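HTH-type transcriptional activator AmpR (Pseudomonas aeruginosa PAO1, PDB 5MMH) regulates transcription as a LysR-type activator that drives expression of the beta-lactamase AmpC, its effector domain recognising muropeptides derived from the cell wall. Local coordinates at residues G20-V24 with D137-A141; L76-E80 with L203-A207; F79-L83 with E176-Y182; P98-L102 with W118-L124. All blocks are in the same frame, centred on the assembly; numbering follows the deposited sequence.

Contact 1. Residues G20-V24 with D137-A141; sequences GTFTV and DTSLA
T21 and L140 meet with no flat group between them: the F22 ring is turned from the interface onto the rings of Y182 and W26, and the D137 carboxylate is engaged by T47 of the second subunit and, weakly, by N49. What crosses the contact is a hydroxyl, two waters and a few methyls. T21 OG1 lies against the first turn of the opposite helix, 3.5 Å from S139 CB. Water 1 bridges the two helix starts, bonding to T21 OG1 at 2.9 Å and accepting from S139 N at 2.9 Å, while T21 N donates to water 2. T138 is the N-cap. With OG1 turned away from its own backbone N (chi1 170°), it accepts from L140 N at 3.2 Å, a bent bond of 139°. Beyond these polar contacts V24 and L140 reach toward each other, tip to tip, V24 CG2 and L140 CD2 3.7 Å apart. Helix 20-37 follows strand 13-19 and helix 139-147 follows strand 133-136, so two helix starts face each other, consistent with the cleft between the lobes of a LysR-type effector domain. On the second subunit, V24 packs on E144 and L140 on A141, and V24 O accepts from Q148 NE2 of that subunit.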
loop_
_atom_site.group_PDB
_atom_site.type_symbol
_atom_site.label_atom_id
_atom_site.label_comp_id
_atom_site.label_asym_id
_atom_site.label_seq_id
_atom_site.Cartn_x
_atom_site.Cartn_y
_atom_site.Cartn_z
ATOM N N GLY A 20 1.796 6.559 -1.224
ATOM C CA GLY A 20 0.449 6.075 -1.477
ATOM C C GLY A 20 -0.542 6.495 -0.415
ATOM O O GLY A 20 -1.655 6.933 -0.725
ATOM N N THR A 21 -0.138 6.411 0.847
ATOM C CA THR A 21 -1.011 6.803 1.953
ATOM C C THR A 21 -1.463 8.252 1.825
ATOM O O THR A 21 -2.637 8.569 2.063
ATOM C CB THR A 21 -0.281 6.583 3.283
ATOM O OG1 THR A 21 0.034 5.188 3.409
ATOM C CG2 THR A 21 -1.136 7.046 4.495
ATOM N N PHE A 22 -0.545 9.143 1.443
ATOM C CA PHE A 22 -0.895 10.548 1.227
ATOM C C PHE A 22 -1.789 10.725 0.001
ATOM O O PHE A 22 -2.666 11.595 -0.021
ATOM C CB PHE A 22 0.392 11.357 1.076
ATOM C CG PHE A 22 0.199 12.838 0.916
ATOM C CD1 PHE A 22 0.013 13.400 -0.338
ATOM C CD2 PHE A 22 0.309 13.681 2.012
ATOM C CE1 PHE A 22 -0.107 14.789 -0.487
ATOM C CE2 PHE A 22 0.176 15.052 1.864
ATOM C CZ PHE A 22 -0.034 15.598 0.620
ATOM N N THR A 23 -1.569 9.932 -1.045
ATOM C CA THR A 23 -2.347 10.120 -2.269
ATOM C C THR A 23 -3.818 9.780 -2.055
ATOM O O THR A 23 -4.705 10.556 -2.430
ATOM C CB THR A 23 -1.761 9.282 -3.400
ATOM O OG1 THR A 23 -0.404 9.663 -3.602
ATOM C CG2 THR A 23 -2.528 9.502 -4.700
ATOM N N VAL A 24 -4.102 8.623 -1.457
ATOM C CA VAL A 24 -5.497 8.200 -1.355
ATOM C C VAL A 24 -6.157 8.789 -0.118
ATOM O O VAL A 24 -7.347 9.085 -0.150
ATOM C CB VAL A 24 -5.662 6.663 -1.391
ATOM C CG1 VAL A 24 -5.096 6.106 -2.670
ATOM C CG2 VAL A 24 -4.997 6.008 -0.224
ATOM N N ASP A 137 5.597 -1.765 4.576
ATOM C CA ASP A 137 6.188 -0.755 3.715
ATOM C C ASP A 137 5.278 0.452 3.577
ATOM O O ASP A 137 5.763 1.547 3.299
ATOM C CB ASP A 137 6.520 -1.341 2.330
ATOM C CG ASP A 137 5.262 -1.558 1.412
ATOM O OD1 ASP A 137 4.252 -2.191 1.844
ATOM O OD2 ASP A 137 5.315 -1.150 0.209
ATOM N N THR A 138 3.977 0.277 3.783
ATOM C CA THR A 138 2.988 1.325 3.575
ATOM C C THR A 138 1.936 1.218 4.668
ATOM O O THR A 138 1.521 0.111 5.036
ATOM C CB THR A 138 2.324 1.228 2.162
ATOM O OG1 THR A 138 1.204 2.116 2.065
ATOM C CG2 THR A 138 1.826 -0.129 1.889
ATOM N N SER A 139 1.513 2.378 5.177
ATOM C CA SER A 139 0.469 2.420 6.191
ATOM C C SER A 139 -0.841 1.873 5.659
ATOM O O SER A 139 -1.648 1.340 6.431
ATOM C CB SER A 139 0.265 3.859 6.681
ATOM O OG SER A 139 1.420 4.333 7.349
ATOM N N LEU A 140 -1.085 2.009 4.355
ATOM C CA LEU A 140 -2.279 1.398 3.776
ATOM C C LEU A 140 -2.309 -0.096 4.052
ATOM O O LEU A 140 -3.343 -0.640 4.454
ATOM C CB LEU A 140 -2.330 1.655 2.278
ATOM C CG LEU A 140 -2.634 3.097 1.880
ATOM C CD1 LEU A 140 -2.534 3.189 0.371
ATOM C CD2 LEU A 140 -4.007 3.552 2.382
ATOM N N ALA A 141 -1.180 -0.781 3.846
ATOM C CA ALA A 141 -1.156 -2.212 4.120
ATOM C C ALA A 141 -1.299 -2.468 5.611
ATOM O O ALA A 141 -1.976 -3.419 6.018
ATOM C CB ALA A 141 0.135 -2.839 3.586
HETATM O O HOH W 1 2.737 4.895 4.389
HETATM O O HOH W 2 2.023 4.358 1.276
#

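Contact 2. Residues L76-E80 with L203-A207; sequences LALFE and LLEMA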
loop_
_atom_site.group_PDB
_atom_site.type_symbol
_atom_site.label_atom_id
_atom_site.label_comp_id
_atom_site.label_asym_id
_atom_site.label_seq_id
_atom_site.Cartn_x
_atom_site.Cartn_y
_atom_site.Cartn_z
ATOM N N LEU A 76 10.068 21.359 0.909
ATOM C CA LEU A 76 9.160 22.333 1.504
ATOM C C LEU A 76 8.155 21.619 2.397
ATOM O O LEU A 76 7.437 20.723 1.935
ATOM C CB LEU A 76 8.394 23.114 0.433
ATOM C CG LEU A 76 8.968 24.348 -0.260
ATOM C CD1 LEU A 76 10.496 24.340 -0.293
ATOM C CD2 LEU A 76 8.388 24.469 -1.674
ATOM N N ALA A 77 8.068 22.040 3.654
ATOM C CA ALA A 77 7.143 21.393 4.576
ATOM C C ALA A 77 5.695 21.651 4.182
ATOM O O ALA A 77 5.333 22.756 3.770
ATOM C CB ALA A 77 7.374 21.886 5.990
ATOM N N LEU A 78 4.863 20.615 4.294
ATOM C CA LEU A 78 3.420 20.766 4.107
ATOM C C LEU A 78 2.689 20.828 5.445
ATOM O O LEU A 78 2.118 21.873 5.776
ATOM C CB LEU A 78 2.873 19.633 3.217
ATOM C CG LEU A 78 3.580 19.549 1.854
ATOM C CD1 LEU A 78 3.307 18.240 1.092
ATOM C CD2 LEU A 78 3.200 20.761 1.011
ATOM N N PHE A 79 2.738 19.752 6.238
ATOM C CA PHE A 79 2.107 19.701 7.550
ATOM C C PHE A 79 2.596 18.459 8.293
ATOM O O PHE A 79 3.023 17.481 7.670
ATOM C CB PHE A 79 0.563 19.721 7.447
ATOM C CG PHE A 79 -0.038 18.675 6.488
ATOM C CD1 PHE A 79 -0.300 17.388 6.915
ATOM C CD2 PHE A 79 -0.393 19.014 5.190
ATOM C CE1 PHE A 79 -0.869 16.431 6.051
ATOM C CE2 PHE A 79 -0.963 18.075 4.320
ATOM C CZ PHE A 79 -1.199 16.780 4.745
ATOM N N GLU A 80 2.547 18.526 9.626
ATOM C CA GLU A 80 2.871 17.402 10.503
ATOM C C GLU A 80 1.874 16.260 10.339
ATOM O O GLU A 80 0.688 16.466 10.064
ATOM C CB GLU A 80 2.839 17.821 11.986
ATOM C CG GLU A 80 3.966 18.683 12.505
ATOM C CD GLU A 80 3.759 19.106 13.971
ATOM O OE1 GLU A 80 3.877 18.235 14.860
ATOM O OE2 GLU A 80 3.465 20.302 14.237
ATOM N N LEU A 203 -0.776 23.592 -3.868
ATOM C CA LEU A 203 -0.585 22.580 -2.828
ATOM C C LEU A 203 -0.291 23.218 -1.476
ATOM O O LEU A 203 -0.730 22.705 -0.435
ATOM C CB LEU A 203 0.535 21.621 -3.213
ATOM C CG LEU A 203 0.889 20.523 -2.210
ATOM C CD1 LEU A 203 -0.231 19.496 -2.094
ATOM C CD2 LEU A 203 2.195 19.879 -2.637
ATOM N N LEU A 204 0.453 24.329 -1.470
ATOM C CA LEU A 204 0.734 25.036 -0.217
ATOM C C LEU A 204 -0.530 25.641 0.382
ATOM O O LEU A 204 -0.714 25.615 1.601
ATOM C CB LEU A 204 1.785 26.120 -0.448
ATOM C CG LEU A 204 3.185 25.546 -0.669
ATOM C CD1 LEU A 204 4.205 26.648 -0.971
ATOM C CD2 LEU A 204 3.626 24.734 0.545
ATOM N N GLU A 205 -1.394 26.217 -0.450
ATOM C CA GLU A 205 -2.687 26.697 0.033
ATOM C C GLU A 205 -3.470 25.573 0.708
ATOM O O GLU A 205 -3.932 25.713 1.846
ATOM C CB GLU A 205 -3.482 27.273 -1.129
ATOM C CG GLU A 205 -4.822 27.857 -0.743
ATOM C CD GLU A 205 -5.508 28.496 -1.935
ATOM O OE1 GLU A 205 -6.593 28.014 -2.337
ATOM O OE2 GLU A 205 -4.938 29.467 -2.487
ATOM N N MET A 206 -3.628 24.444 0.016
ATOM C CA MET A 206 -4.340 23.310 0.599
ATOM C C MET A 206 -3.647 22.807 1.861
ATOM O O MET A 206 -4.306 22.410 2.821
ATOM C CB MET A 206 -4.457 22.166 -0.418
ATOM C CG MET A 206 -5.277 22.471 -1.672
ATOM S SD MET A 206 -6.984 23.038 -1.435
ATOM C CE MET A 206 -7.789 21.648 -0.701
ATOM N N ALA A 207 -2.317 22.802 1.882
ATOM C CA ALA A 207 -1.636 22.330 3.078
ATOM C C ALA A 207 -1.891 23.265 4.256
ATOM O O ALA A 207 -2.077 22.802 5.387
ATOM C CB ALA A 207 -0.141 22.181 2.805
#
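L78 and A207 bring strand 76-80 and helix 203-207 together, their CA atoms 5.4 Å apart and the local axes running nearly parallel at 25° with a closest approach of 8.2 Å. The strand is irregular here: L78 has helix-like backbone angles, and both L78 and F79 make backbone hydrogen bonds with Y182 of the neighbouring strand. That pattern fits a classic beta bulge and explains how two consecutive side chains can both meet the helix. L78 has the largest share of the buried surface, followed by A207. L78 CD2 sits 3.9 Å from L203 CD2, the two leucines crossing at about a right angle, and 4.0 Å from L204 CD2, so one methyl touches two successive helix residues. L203 has CG swung opposite its backbone N (chi1 178°), which carries its branched end in to that meeting. One turn later A207 is small enough to let the backbone approach: A207 CB comes within 3.7 Å of L78 O. The same methyl lies in the plane of the F79 ring at its edge, 4.0 Å from F79 CD2. I63 touches both L78 and L203, and the F79 ring also meets W26. A long C-terminal helix, 194-215, laid over the central mixed sheet by apolar packing alone in this pair of segments suits the first lobe of the type II periplasmic-binding-protein fold, to which LysR effector domains belong.

Contact 3. Residues F79-L83 with E176-Y182; sequences FEAPL and EVSTGSY
L83 and V177 exchange two backbone hydrogen bonds: L83 N gives to V177 O at 2.8 Å and nearly straight (172°), though tilted from the carbonyl plane, and V177 N gives to L83 O. Nearer the sheet, A81 N meets a lone pair of G180 O at 3.2 Å and Y182 N donates to F79 O at 3.0 Å. These two antiparallel segments run between the lobes, consistent with the crossover hinge of LysR effector domains. The pairing comes in two patches, around F79-E80 and at L83, with the register shifted by one residue between them. On the exposed side S178 OG donates to E80 OE1 at 2.9 Å, nearly along the C-O axis of the carboxylate. This side-chain bond reaches over the irregular middle, where water 3 accepts from T179 N.

Outward from these bonds the packing takes over. A81 CB touches Y182 CE2 at 3.5 Å, and the rings of F79 and Y182 meet obliquely, with planes at 61° and centroids 5.9 Å apart. Y182 also packs edge-to-face on F65. P82 and E176 lie side by side pointing the same way, E176 OE1 3.5 Å from P82 CB; the other carboxylate oxygen, OE2, forms a salt bridge with R171. V177 packs on W118 and L117, which joins this connection to helix 114-121. Crossing at about a right angle, the side chain of L83 brings its CD1 to 3.6 Å from T179 OG1.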
loop_
_atom_site.group_PDB
_atom_site.type_symbol
_atom_site.label_atom_id
_atom_site.label_comp_id
_atom_site.label_asym_id
_atom_site.label_seq_id
_atom_site.Cartn_x
_atom_site.Cartn_y
_atom_site.Cartn_z
ATOM N N PHE A 79 2.738 19.752 6.238
ATOM C CA PHE A 79 2.107 19.701 7.550
ATOM C C PHE A 79 2.596 18.459 8.293
ATOM O O PHE A 79 3.023 17.481 7.670
ATOM C CB PHE A 79 0.563 19.721 7.447
ATOM C CG PHE A 79 -0.038 18.675 6.488
ATOM C CD1 PHE A 79 -0.300 17.388 6.915
ATOM C CD2 PHE A 79 -0.393 19.014 5.190
ATOM C CE1 PHE A 79 -0.869 16.431 6.051
ATOM C CE2 PHE A 79 -0.963 18.075 4.320
ATOM C CZ PHE A 79 -1.199 16.780 4.745
ATOM N N GLU A 80 2.547 18.526 9.626
ATOM C CA GLU A 80 2.871 17.402 10.503
ATOM C C GLU A 80 1.874 16.260 10.339
ATOM O O GLU A 80 0.688 16.466 10.064
ATOM C CB GLU A 80 2.839 17.821 11.986
ATOM C CG GLU A 80 3.966 18.683 12.505
ATOM C CD GLU A 80 3.759 19.106 13.971
ATOM O OE1 GLU A 80 3.877 18.235 14.860
ATOM O OE2 GLU A 80 3.465 20.302 14.237
ATOM N N ALA A 81 2.345 15.039 10.563
ATOM C CA ALA A 81 1.461 13.873 10.613
ATOM C C ALA A 81 1.781 13.105 11.884
ATOM O O ALA A 81 2.546 12.132 11.855
ATOM C CB ALA A 81 1.605 12.994 9.369
ATOM N N PRO A 82 1.215 13.516 13.020
ATOM C CA PRO A 82 1.467 12.789 14.262
ATOM C C PRO A 82 0.889 11.393 14.174
ATOM O O PRO A 82 -0.129 11.154 13.521
ATOM C CB PRO A 82 0.742 13.618 15.330
ATOM C CG PRO A 82 0.389 14.904 14.660
ATOM C CD PRO A 82 0.235 14.596 13.217
ATOM N N LEU A 83 1.550 10.474 14.855
ATOM C CA LEU A 83 1.194 9.065 14.845
ATOM C C LEU A 83 0.338 8.726 16.061
ATOM O O LEU A 83 0.616 9.184 17.174
ATOM C CB LEU A 83 2.455 8.200 14.850
ATOM C CG LEU A 83 3.394 8.334 13.656
ATOM C CD1 LEU A 83 4.511 7.306 13.733
ATOM C CD2 LEU A 83 2.614 8.174 12.363
ATOM N N GLU A 176 -0.668 11.096 21.098
ATOM C CA GLU A 176 0.024 11.190 19.814
ATOM C C GLU A 176 1.521 11.305 20.055
ATOM O O GLU A 176 1.973 11.609 21.160
ATOM C CB GLU A 176 -0.398 12.420 19.000
ATOM C CG GLU A 176 -1.849 12.565 18.686
ATOM C CD GLU A 176 -2.116 13.823 17.905
ATOM O OE1 GLU A 176 -1.255 14.729 17.946
ATOM O OE2 GLU A 176 -3.181 13.921 17.258
ATOM N N VAL A 177 2.285 11.122 18.982
ATOM C CA VAL A 177 3.702 11.454 18.965
ATOM C C VAL A 177 4.046 11.984 17.584
ATOM O O VAL A 177 3.605 11.439 16.564
ATOM C CB VAL A 177 4.580 10.244 19.339
ATOM C CG1 VAL A 177 4.310 9.044 18.385
ATOM C CG2 VAL A 177 6.037 10.634 19.328
ATOM N N SER A 178 4.840 13.049 17.555
ATOM C CA SER A 178 5.214 13.749 16.332
ATOM C C SER A 178 6.576 13.243 15.893
ATOM O O SER A 178 7.591 13.573 16.508
ATOM C CB SER A 178 5.265 15.262 16.567
ATOM O OG SER A 178 3.984 15.864 16.517
ATOM N N THR A 179 6.615 12.446 14.832
ATOM C CA THR A 179 7.890 11.942 14.346
ATOM C C THR A 179 8.277 12.478 12.976
ATOM O O THR A 179 9.451 12.379 12.612
ATOM C CB THR A 179 7.876 10.411 14.279
ATOM O OG1 THR A 179 6.928 9.987 13.295
ATOM C CG2 THR A 179 7.484 9.837 15.624
ATOM N N GLY A 180 7.337 13.037 12.221
ATOM C CA GLY A 180 7.650 13.502 10.884
ATOM C C GLY A 180 6.517 14.306 10.292
ATOM O O GLY A 180 5.451 14.465 10.891
ATOM N N SER A 181 6.775 14.821 9.091
ATOM C CA SER A 181 5.853 15.645 8.336
ATOM C C SER A 181 5.810 15.124 6.911
ATOM O O SER A 181 6.635 14.305 6.512
ATOM C CB SER A 181 6.292 17.118 8.329
ATOM O OG SER A 181 6.423 17.612 9.645
ATOM N N TYR A 182 4.827 15.599 6.151
ATOM C CA TYR A 182 4.820 15.448 4.707
ATOM C C TYR A 182 5.510 16.651 4.083
ATOM O O TYR A 182 5.324 17.786 4.534
ATOM C CB TYR A 182 3.387 15.297 4.187
ATOM C CG TYR A 182 2.817 13.949 4.559
ATOM C CD1 TYR A 182 3.268 12.795 3.921
ATOM C CD2 TYR A 182 1.883 13.818 5.577
ATOM C CE1 TYR A 182 2.781 11.549 4.262
ATOM C CE2 TYR A 182 1.374 12.567 5.923
ATOM C CZ TYR A 182 1.840 11.437 5.263
ATOM O OH TYR A 182 1.377 10.188 5.589
HETATM O O HOH W 3 4.758 11.735 12.795
#

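Contact 4. Residues P98-L102 with W118-L124; sequences PADLL and WFQAAGL
L101 and W118 are brought together by their first torsions. L101 has CG opposite its carbonyl carbon (chi1 -77°), projecting the branch off the 3-10 segment, and W118 has CG opposite its backbone N (chi1 -177°), bringing CZ3 and CH2 of the six-membered ring to the L101 methyl. The two side chains meet at about a right angle, with L101 CD1 3.5 Å from W118 CZ3. The same methyl lies 3.7 Å from F119 CE1, so it touches two successive aromatic residues, approaching both rings obliquely. Neighbours along its own segment cover parts of the indole: F119 CD1 lies at its edge, and A122 CB rests 4.1 Å above one face, offset toward the rim. W118 NE1 points to T175 O, to which it is hydrogen-bonded.

P98 meets the same end of the indole. P98 CB approaches W118 CH2 at 4.0 Å and L124 CD1 at 3.7 Å, so this one atom touches both the helix and the chain leaving it. L124 can return to P98 because the helix ends in a Schellman motif: G123 takes positive phi (82°), and L124 N bonds back to F119 O at 3.0 Å. At the margin L102 makes a looser contact with F119.

Helix 114-121 connects the parallel strands 106-109 and 133-136 in a beta-alpha-beta crossover, and this apolar patch packs the end of the helix against the 3-10 segment that precedes strand 106-109, within the second lobe of the periplasmic-binding-protein-like fold.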
loop_
_atom_site.group_PDB
_atom_site.type_symbol
_atom_site.label_atom_id
_atom_site.label_comp_id
_atom_site.label_asym_id
_atom_site.label_seq_id
_atom_site.Cartn_x
_atom_site.Cartn_y
_atom_site.Cartn_z
ATOM N N PRO A 98 -2.999 1.868 27.707
ATOM C CA PRO A 98 -1.925 1.554 26.752
ATOM C C PRO A 98 -1.062 0.366 27.163
ATOM O O PRO A 98 -0.390 -0.219 26.308
ATOM C CB PRO A 98 -1.102 2.842 26.719
ATOM C CG PRO A 98 -2.105 3.916 27.038
ATOM C CD PRO A 98 -3.045 3.302 28.041
ATOM N N ALA A 99 -1.064 0.003 28.454
ATOM C CA ALA A 99 -0.271 -1.142 28.900
ATOM C C ALA A 99 -0.792 -2.455 28.324
ATOM O O ALA A 99 -0.010 -3.391 28.110
ATOM C CB ALA A 99 -0.241 -1.196 30.428
ATOM N N ASP A 100 -2.101 -2.532 28.050
ATOM C CA ASP A 100 -2.693 -3.699 27.396
ATOM C C ASP A 100 -2.136 -3.959 25.999
ATOM O O ASP A 100 -2.367 -5.041 25.444
ATOM C CB ASP A 100 -4.212 -3.532 27.288
ATOM C CG ASP A 100 -4.909 -3.535 28.635
ATOM O OD1 ASP A 100 -6.013 -2.958 28.724
ATOM O OD2 ASP A 100 -4.372 -4.132 29.593
ATOM N N LEU A 101 -1.438 -2.993 25.401
ATOM C CA LEU A 101 -1.045 -3.134 24.003
ATOM C C LEU A 101 -0.074 -4.285 23.792
ATOM O O LEU A 101 -0.024 -4.848 22.693
ATOM C CB LEU A 101 -0.423 -1.839 23.497
ATOM C CG LEU A 101 -1.416 -0.735 23.173
ATOM C CD1 LEU A 101 -0.640 0.553 23.014
ATOM C CD2 LEU A 101 -2.178 -1.072 21.907
ATOM N N LEU A 102 0.708 -4.653 24.813
ATOM C CA LEU A 102 1.680 -5.724 24.606
ATOM C C LEU A 102 1.039 -7.108 24.536
ATOM O O LEU A 102 1.748 -8.089 24.278
ATOM C CB LEU A 102 2.761 -5.684 25.690
ATOM C CG LEU A 102 3.760 -4.516 25.604
ATOM C CD1 LEU A 102 4.786 -4.607 26.717
ATOM C CD2 LEU A 102 4.463 -4.439 24.246
ATOM N N TRP A 118 6.209 6.423 20.900
ATOM C CA TRP A 118 4.817 6.618 21.279
ATOM C C TRP A 118 4.562 6.174 22.711
ATOM O O TRP A 118 3.820 6.840 23.442
ATOM C CB TRP A 118 3.895 5.862 20.335
ATOM C CG TRP A 118 2.434 6.093 20.637
ATOM C CD1 TRP A 118 1.631 7.047 20.085
ATOM C CD2 TRP A 118 1.605 5.344 21.538
ATOM N NE1 TRP A 118 0.359 6.945 20.582
ATOM C CE2 TRP A 118 0.313 5.906 21.475
ATOM C CE3 TRP A 118 1.824 4.249 22.383
ATOM C CZ2 TRP A 118 -0.752 5.422 22.237
ATOM C CZ3 TRP A 118 0.759 3.764 23.144
ATOM C CH2 TRP A 118 -0.508 4.346 23.060
ATOM N N PHE A 119 5.137 5.037 23.118
ATOM C CA PHE A 119 4.974 4.586 24.496
ATOM C C PHE A 119 5.464 5.653 25.471
ATOM O O PHE A 119 4.789 5.967 26.457
ATOM C CB PHE A 119 5.710 3.258 24.714
ATOM C CG PHE A 119 4.937 2.042 24.242
ATOM C CD1 PHE A 119 3.572 1.931 24.475
ATOM C CD2 PHE A 119 5.573 1.021 23.551
ATOM C CE1 PHE A 119 2.856 0.818 24.032
ATOM C CE2 PHE A 119 4.870 -0.097 23.108
ATOM C CZ PHE A 119 3.508 -0.201 23.345
ATOM N N GLN A 120 6.633 6.235 25.194
ATOM C CA GLN A 120 7.107 7.377 25.965
ATOM C C GLN A 120 6.029 8.439 26.085
ATOM O O GLN A 120 5.601 8.792 27.186
ATOM C CB GLN A 120 8.336 7.970 25.301
ATOM C CG GLN A 120 9.619 7.298 25.632
ATOM C CD GLN A 120 10.765 8.205 25.290
ATOM O OE1 GLN A 120 10.554 9.342 24.843
ATOM N NE2 GLN A 120 11.983 7.727 25.498
ATOM N N ALA A 121 5.561 8.946 24.945
ATOM C CA ALA A 121 4.524 9.971 24.959
ATOM C C ALA A 121 3.317 9.559 25.795
ATOM O O ALA A 121 2.616 10.419 26.338
ATOM C CB ALA A 121 4.098 10.296 23.530
ATOM N N ALA A 122 3.058 8.263 25.920
ATOM C CA ALA A 122 1.959 7.779 26.750
ATOM C C ALA A 122 2.350 7.604 28.211
ATOM O O ALA A 122 1.498 7.225 29.017
ATOM C CB ALA A 122 1.428 6.443 26.213
ATOM N N GLY A 123 3.606 7.854 28.565
ATOM C CA GLY A 123 4.030 7.696 29.940
ATOM C C GLY A 123 4.350 6.271 30.323
ATOM O O GLY A 123 3.990 5.833 31.422
ATOM N N LEU A 124 5.012 5.532 29.443
ATOM C CA LEU A 124 5.409 4.149 29.647
ATOM C C LEU A 124 6.860 4.001 29.211
ATOM O O LEU A 124 7.386 4.854 28.484
ATOM C CB LEU A 124 4.507 3.188 28.852
ATOM C CG LEU A 124 3.014 3.127 29.213
ATOM C CD1 LEU A 124 2.219 2.289 28.206
ATOM C CD2 LEU A 124 2.817 2.581 30.611
#

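Contacts 2 and 3 share F79 and E80 of strand 73-86: the strand serves apolar helix packing in one and backbone pairing with 176-182 in the other. Contact 1 adjoins both through F22, which packs on F79 and Y182, its CE2 3.6 Å from F79 CZ. Contact 4 lies farthest out, its centre about 22 Å from the centre of the chain, yet W118 and A121 touch V177 of contact 3. Chemistry follows place. Contact 2 is buried and purely apolar; contact 4 is equally apolar but only partly buried; contact 3 rests on hydrogen bonds at the probable hinge; contact 1, at the subunit interface, combines water bridges with a small apolar contact.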